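Local coordinates for protein cytochrome P450 (CYP102L1) (Mycobacterium phage Adler, PDB 6N6Q) that binds haem and, as a cytochrome P450 of the CYP102 family, probably acts as a monooxygenase that oxidises organic substrates, at residues 40-43 and 49-52; 133-138 and 164-169; 192-197 and 211-216; 338-343 and 393-398; 446-451 and 461-466. All coordinates share one frame; numbering follows the deposited sequence.

Contact 1: residues 40-43 and 49-52; sequences TREG and IFEQ
Phe50 carries the packing here, reaching from the strand to the helix and touching both Glu42 and Gly43. The first of its two apolar contacts is made by the aliphatic part of Glu42, whose CG comes to 3.4 Å from Phe50 CE2 and approaches the ring obliquely. The second is backbone against ring: Gly43, with no side chain in between, sets its CA 3.5 Å from Phe50 CE1, so the ring can lie close against the helix. A first torsion of 58° swings the Phe50 ring over toward these two residues.

Polar groups meet only loosely. Glu42 is bent at chi2 (67°), and its CD is 3.9 Å from Gln52 OE1, with carboxylate and amide planes 57° apart and no hydrogen bond between them. The carboxylate is instead bonded through OE1 to His46, in the connection between the two segments, and the His46 ring also stacks on Phe50. One histidine thus touches both sides of the contact.

Helix 35-43 is thereby fastened to an edge strand, 49-53, of the mixed five-stranded sheet. That strand bonds to 58-62 through the backbones of Phe50 and Gln52, Phe50 also packs on Val61, and Thr40 ties the helix to His376.

Contact 2: residues 133-138 and 164-169; sequences VRELID and ISRAGF
Glu135 and Arg166 meet across the gap between two helices in a two-pronged salt bridge, the only contact between these two segments. Arg166 comes end-on with both terminal nitrogens: NH1 lies 2.9 Å from Glu135 OE1 and NH2 lies 3.2 Å from Glu135 OE2. Both hydrogen bonds are nearly straight, the first at 170°. Seen from the arginine, each acceptor sits at the edge of the guanidinium, close to its plane. Seen from the glutamate the fit is less even, since the two flat groups are turned 44° apart; OE1 is reached from above the carboxylate plane, OE2 on its syn side. Both chains are stretched out to span the distance, Glu135 starting with a trans first torsion (chi1 -177°).

Further polar partners fix the rotation of each group. Arg166 NE makes a salt bridge with Glu162, one turn earlier on its own helix, and NH2 also donates to the carbonyl of Asn174. Glu135 OE2 accepts the backbone N of Leu176, so the 174-176 loop is bonded to both members of the pair.

At the surface, the pair links helix 119-145 to helix 152-169. More apolar contacts join the same helices where Ala167 packs on Tyr125 and Ile129. Elsewhere on the two helices Val133 and Ile137 meet helix 422-439, while Ile164 and Phe169 reach helix 265-296.

Contact 3: residues 192-197 and 211-216; sequences LQYANR and GRRRRL
Tyr194 pushes its ring between two arginines at the start of the facing helix. Arg213 doubles back through bends at chi2 and chi3, which lays one face of its guanidinium against the edge of the ring, NH2 3.3 Å from Tyr194 CD1, with the two planes 73° apart. Arg214 presents a face to the phenol oxygen: its NH2 is 3.1 Å from Tyr194 OH, yet the angle is too poor for a hydrogen bond.

In the next shell, Arg197 folds back over Tyr194. Its NE donates to Tyr194 O at 3.0 Å, and its guanidinium lies over one face of the ring, centred near CE1. The cluster of positive charge is answered by Glu206, which forms salt bridges with Arg197 and Arg214 and a weak hydrogen bond with Tyr194 OH. His217 adds a ring stack to Tyr194.

By position these correspond to the F and G helices of the P450 fold, with Glu206 in the connection between them, the region that in relatives roofs the substrate pocket.

Contact 4: residues 338-343 and 393-398; sequences ALRLWP and PERMST
Arg340 and Met396 have the nearest CA atoms of the two segments, 8.9 Å apart, so side chains must bridge the space. Arg340 stands in the last turn of helix 329-341, which Trp342 leaves. Opposite it, 393-395 forms a short 3-10 turn, and Ser397 then serves as N-cap of the following helix, its OG bonded to Asn400 N.

The two arginines meet at their flat ends, Arg340 NH2 3.5 Å from Arg395 NE. Each nitrogen lies over a face of the other guanidinium, and the planes are 49° apart. Both chains bend at chi3, bringing the charged ends together. Glu337, whose OE2 makes a salt bridge with each arginine, probably offsets their like charges. Asp387 holds Arg395 as well, while His379 O and Ala388 O take hydrogen bonds from Arg340. Beside the pair, Met396 SD rests 3.8 Å from Arg340 CD, and the Trp384 ring makes a cation-pi contact with Arg340. The side chain of Arg340 is about 11 Å from the haem.

Glu337 and Arg340 form the ExxR motif of the K helix, and Arg395 completes the Glu-Arg-Arg triad characteristic of the P450 core.

Contact 5: residues 446-451 and 461-466; sequences PGYELK and SDLQLR
Lys451 and Ser461 are joined by a nearly straight bond, Ser461 N to Lys451 O, 2.9 Å long with an angle of 175° at the hydrogen. The same carbonyl oxygen is approached by the serine hydroxyl, Ser461 OG lying 3.0 Å from Lys451 O in a weak bond; a chi1 of 62° turns OG back to make it. Lys451 O therefore meets both the N-H and, weakly, the hydroxyl of a single residue.

The other carbonyl in play is that of Ser461. Tyr448 OH donates to Ser461 O at 3.0 Å, coming from above the carbonyl plane although the oxygen lies in the plane of the phenol ring. A chi1 of 169° carries the tyrosine ring across to the other segment.

Packing then follows the ring. Asp462 O comes to 3.2 Å from Tyr448 CE1, and Leu463 CD1 lies 3.9 Å from Tyr448 CE2, the leucine chain running at about a right angle to the tyrosine. Leu463 also touches Ile152 and Pro153 of helix 152-169.

Tyr448 bonds to Ser461 O just before the chain enters strand 464-469 of the small antiparallel sheet. Lys451 and Ser461 lie where strand 451-454 begins and strand 458-461 ends, consistent with the late beta hairpin near the C-terminal end of P450 folds.

From the N terminus the contacts come one after another, each closing before the next opens, so none nests or crosses. Contact 1 closes a short turn and ties the first helix to an edge strand of the mixed sheet. Contact 2 closes a helix-to-helix loop across the chain's centre from it, and contact 3 joins helices 183-196 and 212-237 across the short helix 206-209. Contact 4 spans the longest sequence interval, about 50 residues, and binds helix 329-341 to the loop before helix 398-402. Contact 5 closes the loop holding strands 451-454 and 458-461. Contacts 4 and 5 touch directly, Trp342 NE1 lying 3.5 Å from Leu450 CD2; the others are separate.

Contact 1: residues 40-43 and 49-52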
# COMPACT_ATOMS: atom_id res chain seq x y z
N THR A 40 11.03 -1.43 -16.44
CA THR A 40 10.56 -2.73 -16.91
C THR A 40 10.81 -2.90 -18.40
O THR A 40 11.29 -3.95 -18.84
CB THR A 40 9.07 -2.90 -16.58
OG1 THR A 40 8.90 -2.92 -15.16
CG2 THR A 40 8.53 -4.20 -17.17
N ARG A 41 10.48 -1.88 -19.20
CA ARG A 41 10.78 -1.93 -20.62
C ARG A 41 12.28 -1.99 -20.86
O ARG A 41 12.76 -2.70 -21.75
CB ARG A 41 10.17 -0.73 -21.34
CG ARG A 41 8.66 -0.62 -21.19
CD ARG A 41 8.08 0.41 -22.15
NE ARG A 41 6.62 0.51 -22.02
CZ ARG A 41 5.76 -0.32 -22.60
NH1 ARG A 41 6.20 -1.32 -23.35
NH2 ARG A 41 4.46 -0.15 -22.43
N GLU A 42 13.05 -1.24 -20.06
CA GLU A 42 14.50 -1.28 -20.16
C GLU A 42 15.06 -2.65 -19.77
O GLU A 42 16.06 -3.10 -20.34
CB GLU A 42 15.11 -0.19 -19.28
CG GLU A 42 16.59 -0.34 -18.97
CD GLU A 42 17.47 -0.17 -20.19
OE1 GLU A 42 18.66 -0.57 -20.13
OE2 GLU A 42 16.98 0.35 -21.21
N GLY A 43 14.41 -3.34 -18.83
CA GLY A 43 14.91 -4.61 -18.35
C GLY A 43 14.83 -5.74 -19.36
O GLY A 43 15.55 -6.73 -19.22
N ILE A 49 19.49 -7.96 -14.63
CA ILE A 49 20.14 -6.97 -13.78
C ILE A 49 20.90 -6.01 -14.67
O ILE A 49 21.44 -6.40 -15.71
CB ILE A 49 21.05 -7.64 -12.72
CG1 ILE A 49 21.52 -6.63 -11.68
CG2 ILE A 49 22.24 -8.32 -13.39
CD1 ILE A 49 22.34 -7.23 -10.56
N PHE A 50 20.94 -4.74 -14.27
CA PHE A 50 21.53 -3.67 -15.08
C PHE A 50 21.59 -2.40 -14.24
O PHE A 50 21.21 -2.39 -13.07
CB PHE A 50 20.72 -3.45 -16.36
CG PHE A 50 19.28 -3.11 -16.12
CD1 PHE A 50 18.34 -4.11 -15.91
CD2 PHE A 50 18.86 -1.79 -16.08
CE1 PHE A 50 17.02 -3.80 -15.68
CE2 PHE A 50 17.53 -1.47 -15.85
CZ PHE A 50 16.61 -2.48 -15.65
N GLU A 51 22.08 -1.33 -14.86
CA GLU A 51 22.13 -0.00 -14.26
C GLU A 51 21.26 0.95 -15.07
O GLU A 51 21.03 0.75 -16.27
CB GLU A 51 23.56 0.55 -14.20
CG GLU A 51 24.49 -0.15 -13.23
CD GLU A 51 25.87 0.47 -13.24
OE1 GLU A 51 26.29 0.98 -14.30
OE2 GLU A 51 26.54 0.47 -12.18
N GLN A 52 20.79 2.01 -14.41
CA GLN A 52 19.98 3.01 -15.08
C GLN A 52 19.92 4.28 -14.24
O GLN A 52 19.75 4.22 -13.02
CB GLN A 52 18.56 2.50 -15.35
CG GLN A 52 17.73 3.45 -16.19
CD GLN A 52 18.36 3.73 -17.54
OE1 GLN A 52 18.87 2.82 -18.19
NE2 GLN A 52 18.34 4.99 -17.95

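Contact 2: residues 133-138 and 164-169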
# COMPACT_ATOMS: atom_id res chain seq x y z
N VAL A 133 -17.07 0.46 5.60
CA VAL A 133 -17.47 0.13 4.24
C VAL A 133 -18.95 0.44 4.04
O VAL A 133 -19.36 0.94 2.99
CB VAL A 133 -17.14 -1.34 3.92
CG1 VAL A 133 -17.57 -1.69 2.50
CG2 VAL A 133 -15.65 -1.60 4.11
N ARG A 134 -19.78 0.13 5.05
CA ARG A 134 -21.20 0.45 4.97
C ARG A 134 -21.42 1.94 4.72
O ARG A 134 -22.30 2.32 3.94
CB ARG A 134 -21.90 0.02 6.26
CG ARG A 134 -23.40 0.29 6.28
CD ARG A 134 -24.10 -0.53 5.21
NE ARG A 134 -25.52 -0.24 5.09
CZ ARG A 134 -26.47 -0.87 5.77
NH1 ARG A 134 -26.15 -1.83 6.64
NH2 ARG A 134 -27.74 -0.54 5.59
N GLU A 135 -20.61 2.79 5.36
CA GLU A 135 -20.74 4.23 5.17
C GLU A 135 -20.44 4.64 3.73
O GLU A 135 -21.07 5.56 3.21
CB GLU A 135 -19.83 4.96 6.15
CG GLU A 135 -19.92 6.48 6.10
CD GLU A 135 -19.14 7.14 7.22
OE1 GLU A 135 -19.21 6.63 8.36
OE2 GLU A 135 -18.45 8.15 6.96
N LEU A 136 -19.49 3.96 3.08
CA LEU A 136 -19.19 4.29 1.69
C LEU A 136 -20.28 3.80 0.76
O LEU A 136 -20.70 4.53 -0.15
CB LEU A 136 -17.84 3.69 1.28
CG LEU A 136 -17.46 4.01 -0.17
CD1 LEU A 136 -17.10 5.48 -0.31
CD2 LEU A 136 -16.33 3.12 -0.67
N ILE A 137 -20.76 2.57 0.96
CA ILE A 137 -21.83 2.03 0.12
C ILE A 137 -23.07 2.92 0.21
O ILE A 137 -23.74 3.17 -0.80
CB ILE A 137 -22.14 0.58 0.53
CG1 ILE A 137 -20.91 -0.31 0.33
CG2 ILE A 137 -23.32 0.04 -0.26
CD1 ILE A 137 -20.42 -0.35 -1.09
N ASP A 138 -23.38 3.41 1.41
CA ASP A 138 -24.53 4.30 1.57
C ASP A 138 -24.34 5.58 0.76
O ASP A 138 -25.28 6.07 0.13
CB ASP A 138 -24.74 4.62 3.04
CG ASP A 138 -25.20 3.42 3.84
OD1 ASP A 138 -25.51 2.38 3.23
OD2 ASP A 138 -25.26 3.52 5.09
N ILE A 164 -8.27 2.65 8.35
CA ILE A 164 -7.11 2.54 9.22
C ILE A 164 -7.29 3.38 10.48
O ILE A 164 -7.00 2.93 11.60
CB ILE A 164 -5.83 2.94 8.47
CG1 ILE A 164 -5.65 2.05 7.23
CG2 ILE A 164 -4.62 2.82 9.37
CD1 ILE A 164 -4.48 2.45 6.38
N SER A 165 -7.76 4.62 10.32
CA SER A 165 -7.86 5.52 11.46
C SER A 165 -8.92 5.05 12.45
O SER A 165 -8.68 5.04 13.67
CB SER A 165 -8.16 6.94 10.98
OG SER A 165 -9.42 7.02 10.33
N ARG A 166 -10.09 4.64 11.96
CA ARG A 166 -11.16 4.23 12.87
C ARG A 166 -10.89 2.86 13.48
O ARG A 166 -11.10 2.66 14.68
CB ARG A 166 -12.51 4.23 12.15
CG ARG A 166 -12.91 5.58 11.59
CD ARG A 166 -14.21 5.47 10.82
NE ARG A 166 -14.48 6.66 10.02
CZ ARG A 166 -15.63 6.89 9.39
NH1 ARG A 166 -16.61 6.00 9.47
NH2 ARG A 166 -15.79 8.00 8.68
N ALA A 167 -10.42 1.91 12.68
CA ALA A 167 -10.14 0.58 13.22
C ALA A 167 -8.85 0.55 14.03
O ALA A 167 -8.76 -0.20 15.01
CB ALA A 167 -10.09 -0.45 12.10
N GLY A 168 -7.86 1.35 13.65
CA GLY A 168 -6.58 1.34 14.33
C GLY A 168 -6.50 2.26 15.52
O GLY A 168 -6.00 1.87 16.58
N PHE A 169 -6.98 3.50 15.37
CA PHE A 169 -6.88 4.50 16.42
C PHE A 169 -8.23 4.95 16.96
O PHE A 169 -8.27 5.78 17.87
CB PHE A 169 -6.11 5.73 15.93
CG PHE A 169 -5.03 5.41 14.94
CD1 PHE A 169 -5.10 5.91 13.65
CD2 PHE A 169 -3.96 4.61 15.29
CE1 PHE A 169 -4.12 5.62 12.72
CE2 PHE A 169 -2.97 4.31 14.37
CZ PHE A 169 -3.05 4.82 13.08

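Contact 3: residues 192-197 and 211-216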
# COMPACT_ATOMS: atom_id res chain seq x y z
N LEU A 192 3.80 15.60 1.97
CA LEU A 192 4.38 14.55 1.14
C LEU A 192 4.97 15.12 -0.14
O LEU A 192 6.03 14.69 -0.59
CB LEU A 192 3.32 13.50 0.82
CG LEU A 192 2.84 12.60 1.96
CD1 LEU A 192 1.59 11.84 1.55
CD2 LEU A 192 3.93 11.63 2.39
N GLN A 193 4.28 16.09 -0.75
CA GLN A 193 4.80 16.73 -1.95
C GLN A 193 6.09 17.48 -1.65
O GLN A 193 7.05 17.43 -2.43
CB GLN A 193 3.77 17.69 -2.54
CG GLN A 193 2.48 17.04 -2.99
CD GLN A 193 1.50 18.05 -3.55
OE1 GLN A 193 1.72 19.26 -3.48
NE2 GLN A 193 0.41 17.56 -4.12
N TYR A 194 6.13 18.19 -0.52
CA TYR A 194 7.32 18.94 -0.14
C TYR A 194 8.49 18.03 0.18
O TYR A 194 9.64 18.47 0.10
CB TYR A 194 6.99 19.84 1.06
CG TYR A 194 8.08 20.82 1.43
CD1 TYR A 194 8.19 22.04 0.77
CD2 TYR A 194 8.98 20.54 2.45
CE1 TYR A 194 9.18 22.94 1.10
CE2 TYR A 194 9.97 21.44 2.79
CZ TYR A 194 10.07 22.64 2.11
OH TYR A 194 11.05 23.54 2.45
N ALA A 195 8.23 16.77 0.54
CA ALA A 195 9.31 15.85 0.87
C ALA A 195 9.97 15.27 -0.38
O ALA A 195 11.19 15.12 -0.42
CB ALA A 195 8.78 14.73 1.76
N ASN A 196 9.17 14.96 -1.40
CA ASN A 196 9.71 14.35 -2.61
C ASN A 196 10.49 15.33 -3.47
O ASN A 196 11.21 14.90 -4.38
CB ASN A 196 8.57 13.72 -3.43
CG ASN A 196 9.08 12.87 -4.58
OD1 ASN A 196 9.35 13.38 -5.67
ND2 ASN A 196 9.22 11.57 -4.35
N ARG A 197 10.36 16.64 -3.21
CA ARG A 197 11.06 17.67 -3.95
C ARG A 197 12.52 17.30 -4.18
O ARG A 197 13.26 17.03 -3.24
CB ARG A 197 11.00 19.00 -3.20
CG ARG A 197 9.64 19.66 -3.12
CD ARG A 197 9.81 20.99 -2.42
NE ARG A 197 10.76 20.86 -1.32
CZ ARG A 197 11.61 21.81 -0.94
NH1 ARG A 197 11.64 22.98 -1.57
NH2 ARG A 197 12.44 21.59 0.07
N GLY A 211 10.58 31.77 2.54
CA GLY A 211 9.58 31.92 1.50
C GLY A 211 8.24 31.37 1.93
O GLY A 211 8.08 30.77 2.99
N ARG A 212 7.24 31.58 1.07
CA ARG A 212 5.90 31.10 1.38
C ARG A 212 5.85 29.58 1.48
O ARG A 212 5.10 29.04 2.30
CB ARG A 212 4.90 31.59 0.32
CG ARG A 212 4.81 33.10 0.20
CD ARG A 212 3.71 33.52 -0.77
NE ARG A 212 3.85 32.90 -2.09
CZ ARG A 212 3.12 31.88 -2.52
NH1 ARG A 212 2.18 31.35 -1.74
NH2 ARG A 212 3.33 31.38 -3.73
N ARG A 213 6.64 28.87 0.67
CA ARG A 213 6.60 27.41 0.67
C ARG A 213 7.25 26.84 1.92
O ARG A 213 6.67 25.97 2.59
CB ARG A 213 7.27 26.87 -0.59
CG ARG A 213 7.12 25.36 -0.79
CD ARG A 213 5.67 24.96 -1.00
NE ARG A 213 5.02 24.54 0.24
CZ ARG A 213 4.76 23.28 0.56
NH1 ARG A 213 4.16 23.00 1.72
NH2 ARG A 213 5.08 22.30 -0.27
N ARG A 214 8.46 27.31 2.26
CA ARG A 214 9.11 26.85 3.48
C ARG A 214 8.31 27.23 4.71
O ARG A 214 8.24 26.46 5.68
CB ARG A 214 10.54 27.42 3.55
CG ARG A 214 11.14 27.55 4.95
CD ARG A 214 11.39 26.20 5.63
NE ARG A 214 12.21 25.30 4.84
CZ ARG A 214 12.69 24.14 5.28
NH1 ARG A 214 12.42 23.74 6.52
NH2 ARG A 214 13.43 23.38 4.49
N ARG A 215 7.67 28.40 4.70
CA ARG A 215 6.86 28.81 5.84
C ARG A 215 5.59 27.97 5.93
O ARG A 215 5.15 27.62 7.03
CB ARG A 215 6.52 30.29 5.73
CG ARG A 215 6.28 30.97 7.07
CD ARG A 215 6.41 32.48 6.96
NE ARG A 215 7.73 32.87 6.46
CZ ARG A 215 8.15 34.13 6.39
NH1 ARG A 215 9.36 34.40 5.92
NH2 ARG A 215 7.37 35.12 6.79
N LEU A 216 4.99 27.63 4.78
CA LEU A 216 3.82 26.76 4.79
C LEU A 216 4.18 25.36 5.29
O LEU A 216 3.38 24.71 5.96
CB LEU A 216 3.20 26.69 3.39
CG LEU A 216 1.98 25.79 3.20
CD1 LEU A 216 0.85 26.21 4.12
CD2 LEU A 216 1.53 25.82 1.74

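Contact 4: residues 338-343 and 393-398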
# COMPACT_ATOMS: atom_id res chain seq x y z
N ALA A 338 -4.54 -8.73 -9.34
CA ALA A 338 -4.37 -7.28 -9.44
C ALA A 338 -3.03 -6.84 -8.86
O ALA A 338 -2.34 -6.00 -9.45
CB ALA A 338 -5.52 -6.57 -8.73
N LEU A 339 -2.65 -7.41 -7.71
CA LEU A 339 -1.36 -7.08 -7.11
C LEU A 339 -0.19 -7.66 -7.90
O LEU A 339 0.94 -7.22 -7.71
CB LEU A 339 -1.31 -7.57 -5.66
CG LEU A 339 -2.18 -6.77 -4.69
CD1 LEU A 339 -2.09 -7.35 -3.29
CD2 LEU A 339 -1.75 -5.31 -4.69
N ARG A 340 -0.44 -8.64 -8.77
CA ARG A 340 0.61 -9.13 -9.65
C ARG A 340 0.76 -8.22 -10.86
O ARG A 340 1.84 -7.67 -11.11
CB ARG A 340 0.32 -10.57 -10.08
CG ARG A 340 1.45 -11.19 -10.89
CD ARG A 340 0.99 -12.44 -11.63
NE ARG A 340 0.01 -12.14 -12.66
CZ ARG A 340 0.31 -11.72 -13.89
NH1 ARG A 340 1.58 -11.54 -14.24
NH2 ARG A 340 -0.65 -11.46 -14.76
N LEU A 341 -0.32 -8.05 -11.63
CA LEU A 341 -0.24 -7.28 -12.86
C LEU A 341 0.15 -5.83 -12.59
O LEU A 341 0.85 -5.21 -13.40
CB LEU A 341 -1.57 -7.34 -13.61
CG LEU A 341 -1.49 -7.11 -15.12
CD1 LEU A 341 -0.54 -8.12 -15.76
CD2 LEU A 341 -2.87 -7.21 -15.75
N TRP A 342 -0.27 -5.28 -11.45
CA TRP A 342 0.07 -3.91 -11.08
C TRP A 342 0.29 -3.84 -9.58
O TRP A 342 -0.62 -3.50 -8.82
CB TRP A 342 -1.01 -2.92 -11.52
CG TRP A 342 -1.11 -2.79 -13.00
CD1 TRP A 342 -2.02 -3.39 -13.82
CD2 TRP A 342 -0.26 -2.01 -13.85
NE1 TRP A 342 -1.79 -3.03 -15.13
CE2 TRP A 342 -0.72 -2.18 -15.17
CE3 TRP A 342 0.84 -1.17 -13.62
CZ2 TRP A 342 -0.11 -1.56 -16.26
CZ3 TRP A 342 1.44 -0.55 -14.70
CH2 TRP A 342 0.96 -0.75 -16.01
N PRO A 343 1.50 -4.14 -9.12
CA PRO A 343 1.78 -4.03 -7.68
C PRO A 343 1.88 -2.58 -7.27
O PRO A 343 2.78 -1.86 -7.70
CB PRO A 343 3.12 -4.76 -7.52
CG PRO A 343 3.73 -4.82 -8.90
CD PRO A 343 2.72 -4.35 -9.91
N PRO A 393 -7.47 -14.37 -12.94
CA PRO A 393 -7.39 -14.69 -11.51
C PRO A 393 -7.06 -16.15 -11.23
O PRO A 393 -6.37 -16.43 -10.24
CB PRO A 393 -8.78 -14.32 -10.98
CG PRO A 393 -9.30 -13.32 -11.96
CD PRO A 393 -8.76 -13.74 -13.30
N GLU A 394 -7.53 -17.08 -12.06
CA GLU A 394 -7.27 -18.50 -11.83
C GLU A 394 -5.79 -18.83 -11.87
O GLU A 394 -5.38 -19.88 -11.37
CB GLU A 394 -8.03 -19.35 -12.85
CG GLU A 394 -9.54 -19.43 -12.62
CD GLU A 394 -10.30 -18.34 -13.36
OE1 GLU A 394 -9.69 -17.30 -13.71
OE2 GLU A 394 -11.52 -18.52 -13.58
N ARG A 395 -4.97 -17.94 -12.45
CA ARG A 395 -3.53 -18.15 -12.48
C ARG A 395 -2.93 -18.20 -11.07
O ARG A 395 -1.99 -18.97 -10.83
CB ARG A 395 -2.87 -17.03 -13.28
CG ARG A 395 -1.35 -17.04 -13.27
CD ARG A 395 -0.81 -15.64 -13.47
NE ARG A 395 -1.58 -14.87 -14.44
CZ ARG A 395 -1.44 -14.98 -15.76
NH1 ARG A 395 -0.56 -15.83 -16.27
NH2 ARG A 395 -2.19 -14.24 -16.57
N MET A 396 -3.47 -17.42 -10.14
CA MET A 396 -2.88 -17.26 -8.82
C MET A 396 -3.25 -18.38 -7.85
O MET A 396 -3.02 -18.23 -6.65
CB MET A 396 -3.26 -15.91 -8.23
CG MET A 396 -2.82 -14.72 -9.08
SD MET A 396 -1.06 -14.75 -9.44
CE MET A 396 -0.37 -14.58 -7.79
N SER A 397 -3.81 -19.48 -8.34
CA SER A 397 -4.09 -20.61 -7.46
C SER A 397 -2.79 -21.34 -7.11
O SER A 397 -1.78 -21.23 -7.81
CB SER A 397 -5.07 -21.58 -8.13
OG SER A 397 -4.46 -22.25 -9.22
N THR A 398 -2.84 -22.10 -6.02
CA THR A 398 -1.65 -22.81 -5.56
C THR A 398 -1.21 -23.87 -6.56
O THR A 398 -0.00 -24.10 -6.73
CB THR A 398 -1.92 -23.45 -4.19
OG1 THR A 398 -2.33 -22.44 -3.26
CG2 THR A 398 -0.66 -24.13 -3.66

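Contact 5: residues 446-451 and 461-466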
# COMPACT_ATOMS: atom_id res chain seq x y z
N PRO A 446 -16.65 4.15 -21.71
CA PRO A 446 -16.31 3.69 -23.06
C PRO A 446 -15.15 4.48 -23.64
O PRO A 446 -15.04 5.69 -23.47
CB PRO A 446 -17.60 3.92 -23.85
CG PRO A 446 -18.68 3.99 -22.82
CD PRO A 446 -18.04 4.62 -21.62
N GLY A 447 -14.26 3.76 -24.34
CA GLY A 447 -13.08 4.36 -24.92
C GLY A 447 -11.90 4.51 -23.98
O GLY A 447 -10.77 4.66 -24.46
N TYR A 448 -12.12 4.47 -22.67
CA TYR A 448 -11.03 4.59 -21.72
C TYR A 448 -10.11 3.38 -21.81
O TYR A 448 -10.56 2.25 -22.03
CB TYR A 448 -11.57 4.74 -20.30
CG TYR A 448 -10.50 4.61 -19.23
CD1 TYR A 448 -9.73 5.70 -18.86
CD2 TYR A 448 -10.28 3.39 -18.59
CE1 TYR A 448 -8.76 5.58 -17.88
CE2 TYR A 448 -9.30 3.27 -17.62
CZ TYR A 448 -8.55 4.37 -17.27
OH TYR A 448 -7.58 4.25 -16.29
N GLU A 449 -8.81 3.62 -21.62
CA GLU A 449 -7.82 2.56 -21.55
C GLU A 449 -6.91 2.80 -20.36
O GLU A 449 -6.70 3.95 -19.94
CB GLU A 449 -7.01 2.45 -22.85
CG GLU A 449 -7.76 1.70 -23.94
CD GLU A 449 -7.50 2.26 -25.33
OE1 GLU A 449 -6.52 3.01 -25.50
OE2 GLU A 449 -8.29 1.94 -26.24
N LEU A 450 -6.37 1.72 -19.81
CA LEU A 450 -5.69 1.75 -18.52
C LEU A 450 -4.36 2.48 -18.64
O LEU A 450 -3.44 2.01 -19.32
CB LEU A 450 -5.49 0.33 -17.99
CG LEU A 450 -4.83 0.21 -16.62
CD1 LEU A 450 -5.64 0.93 -15.56
CD2 LEU A 450 -4.64 -1.25 -16.25
N LYS A 451 -4.25 3.63 -17.97
CA LYS A 451 -3.00 4.35 -17.82
C LYS A 451 -2.65 4.41 -16.34
O LYS A 451 -3.51 4.69 -15.50
CB LYS A 451 -3.10 5.77 -18.40
CG LYS A 451 -2.54 5.91 -19.82
CD LYS A 451 -3.12 4.87 -20.76
CE LYS A 451 -2.61 5.05 -22.18
NZ LYS A 451 -3.04 6.36 -22.76
N SER A 461 -4.87 6.19 -13.44
CA SER A 461 -5.14 7.60 -13.70
C SER A 461 -6.39 7.75 -14.56
O SER A 461 -6.60 7.00 -15.52
CB SER A 461 -3.94 8.26 -14.40
OG SER A 461 -3.68 7.67 -15.66
N ASP A 462 -7.22 8.73 -14.20
CA ASP A 462 -8.46 9.04 -14.92
C ASP A 462 -9.43 7.86 -14.90
O ASP A 462 -10.20 7.66 -15.85
CB ASP A 462 -8.17 9.49 -16.36
CG ASP A 462 -9.33 10.25 -16.98
OD1 ASP A 462 -10.35 10.46 -16.29
OD2 ASP A 462 -9.22 10.63 -18.17
N LEU A 463 -9.42 7.08 -13.83
CA LEU A 463 -10.30 5.93 -13.69
C LEU A 463 -11.65 6.39 -13.15
O LEU A 463 -11.74 6.86 -12.01
CB LEU A 463 -9.69 4.87 -12.78
CG LEU A 463 -10.51 3.59 -12.61
CD1 LEU A 463 -10.67 2.88 -13.95
CD2 LEU A 463 -9.87 2.67 -11.59
N GLN A 464 -12.69 6.24 -13.96
CA GLN A 464 -14.05 6.62 -13.58
C GLN A 464 -14.98 5.45 -13.85
O GLN A 464 -14.97 4.87 -14.94
CB GLN A 464 -14.52 7.85 -14.36
CG GLN A 464 -13.90 9.16 -13.91
CD GLN A 464 -14.41 10.35 -14.70
OE1 GLN A 464 -14.62 10.27 -15.91
NE2 GLN A 464 -14.63 11.47 -14.01
N LEU A 465 -15.79 5.10 -12.85
CA LEU A 465 -16.81 4.07 -12.98
C LEU A 465 -18.17 4.66 -12.64
O LEU A 465 -18.28 5.73 -12.03
CB LEU A 465 -16.52 2.87 -12.06
CG LEU A 465 -15.27 2.04 -12.34
CD1 LEU A 465 -15.15 0.91 -11.33
CD2 LEU A 465 -15.28 1.50 -13.76
N ARG A 466 -19.21 3.95 -13.06
CA ARG A 466 -20.58 4.31 -12.71
C ARG A 466 -21.30 3.07 -12.20
O ARG A 466 -21.04 1.95 -12.65
CB ARG A 466 -21.33 4.90 -13.91
CG ARG A 466 -22.66 5.55 -13.55
CD ARG A 466 -23.05 6.60 -14.56
NE ARG A 466 -23.14 6.05 -15.91
CZ ARG A 466 -23.36 6.79 -17.00
NH1 ARG A 466 -23.51 8.10 -16.90
NH2 ARG A 466 -23.44 6.20 -18.19